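Probable primosomal replication protein n (Ralstonia solanacearum, PDB 4FDB) probably binds single-stranded DNA as a homodimer and takes part in restarting stalled replication forks, where it is thought to stabilise the helicase PriA and aid primosome assembly. Local coordinates at residues 55-58 and 59-63. The protein carries 3 engineered substitutions. Numbering follows the deposited sequence.
Sequences AGKM and ASVLD
The peptide carbonyl of Gly56 is met from above its plane: Ala59 N donates to Gly56 O over 2.9 Å, lying 57° out of that plane and so away from the lone pairs. The carbonyl of Lys57 is used quite differently, for Val61 N approaches Lys57 O in the carbonyl plane at 2.9 Å. Between these extremes, Leu62 N reaches Met58 O at 3.0 Å, tilted 31° from the plane. Gly56 is the N-cap of helix 57-62, and its oxygen has a second, weak partner in Ser60 N at 3.4 Å. Gly56 O thus accepts a bond of the 3-10 type (i+3) and a weak i+4 one, after which Lys57 O and Met58 O take alpha-helical i+4 bonds.

Side chains crowd the same oxygens. The methyl CB of Ala59 sits 3.2 Å from Gly56 O. Val61 turns its CG2 branch to the side of the backbone N, which brings that methyl within 3.3 Å of Lys57 O. Leu62 lays its branch point, CG, 3.5 Å from Met58 O. Selenomethionine Met58 sends CG anti to its backbone N (chi1 -160°) and then bends, leaving SE 4.4 Å from Val61 CB in a loose apolar touch.

Met58 and Leu62 continue onto Leu94 of strand 87-96, while Ala59 and Leu62 pack on Val27 of strand 25-37; a backbone hydrogen bond joins Gly56 to Pro25. Following strand 44-55 and preceding strand 70-79, this short helix of six residues is the one expected between the third and fourth strands of an OB fold. Chemically, the hydrogen bonds within the contact are all main-chain ones, so the turn holds its shape through its backbone, while Met58, Ala59 and Leu62 pack against the strands beside the Gly56-Pro25 bond and Lys57 and Ser60 remain exposed.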
loop_
_atom_site.group_PDB
_atom_site.type_symbol
_atom_site.label_atom_id
_atom_site.label_comp_id
_atom_site.label_asym_id
_atom_site.label_seq_id
_atom_site.Cartn_x
_atom_site.Cartn_y
_atom_site.Cartn_z
ATOM N N ALA A 55 2.140 -12.855 -10.189
ATOM C CA ALA A 55 1.652 -14.207 -10.409
ATOM C C ALA A 55 1.221 -14.380 -11.849
ATOM O O ALA A 55 0.795 -13.422 -12.492
ATOM C CB ALA A 55 0.465 -14.497 -9.497
ATOM N N GLY A 56 1.310 -15.607 -12.348
ATOM C CA GLY A 56 0.866 -15.891 -13.701
ATOM C C GLY A 56 1.754 -15.183 -14.701
ATOM O O GLY A 56 2.978 -15.194 -14.563
ATOM N N LYS A 57 1.156 -14.555 -15.707
ATOM C CA LYS A 57 1.961 -13.850 -16.703
ATOM C C LYS A 57 2.854 -12.793 -16.051
ATOM O O LYS A 57 3.962 -12.532 -16.510
ATOM C CB LYS A 57 1.083 -13.219 -17.781
ATOM C CG LYS A 57 1.892 -12.552 -18.886
ATOM C CD LYS A 57 1.068 -12.289 -20.131
ATOM C CE LYS A 57 1.861 -11.452 -21.130
ATOM N NZ LYS A 57 3.260 -11.947 -21.298
HETATM N N MSE A 58 2.386 -12.205 -14.959
HETATM C CA MSE A 58 3.182 -11.188 -14.279
HETATM C C MSE A 58 4.457 -11.779 -13.659
HETATM O O MSE A 58 5.479 -11.096 -13.552
HETATM C CB MSE A 58 2.336 -10.471 -13.225
HETATM C CG MSE A 58 2.887 -9.128 -12.800
HETATM SE SE MSE A 58 2.952 -7.883 -14.325
HETATM C CE MSE A 58 1.194 -8.231 -15.067
ATOM N N ALA A 59 4.413 -13.055 -13.284
ATOM C CA ALA A 59 5.613 -13.733 -12.798
ATOM C C ALA A 59 6.624 -13.818 -13.941
ATOM O O ALA A 59 7.808 -13.507 -13.772
ATOM C CB ALA A 59 5.274 -15.140 -12.288
ATOM N N SER A 60 6.146 -14.242 -15.107
ATOM C CA SER A 60 7.003 -14.351 -16.288
ATOM C C SER A 60 7.637 -13.006 -16.636
ATOM O O SER A 60 8.820 -12.928 -16.995
ATOM C CB SER A 60 6.195 -14.850 -17.478
ATOM O OG SER A 60 5.688 -16.154 -17.239
ATOM N N VAL A 61 6.842 -11.948 -16.536
ATOM C CA VAL A 61 7.328 -10.609 -16.836
ATOM C C VAL A 61 8.430 -10.192 -15.864
ATOM O O VAL A 61 9.479 -9.710 -16.285
ATOM C CB VAL A 61 6.190 -9.569 -16.802
ATOM C CG1 VAL A 61 6.765 -8.146 -16.859
ATOM C CG2 VAL A 61 5.208 -9.814 -17.949
ATOM N N LEU A 62 8.201 -10.392 -14.573
ATOM C CA LEU A 62 9.183 -9.998 -13.558
ATOM C C LEU A 62 10.454 -10.813 -13.684
ATOM O O LEU A 62 11.554 -10.306 -13.449
ATOM C CB LEU A 62 8.616 -10.179 -12.148
ATOM C CG LEU A 62 7.642 -9.128 -11.637
ATOM C CD1 LEU A 62 7.065 -9.590 -10.308
ATOM C CD2 LEU A 62 8.359 -7.793 -11.492
ATOM N N ASP A 63 10.302 -12.071 -14.087
ATOM C CA ASP A 63 11.426 -12.993 -14.183
ATOM C C ASP A 63 12.455 -12.576 -15.236
ATOM O O ASP A 63 13.574 -13.092 -15.251
ATOM C CB ASP A 63 10.920 -14.411 -14.477
ATOM C CG ASP A 63 11.957 -15.480 -14.176
ATOM O OD1 ASP A 63 12.539 -15.466 -13.068
ATOM O OD2 ASP A 63 12.198 -16.334 -15.053
#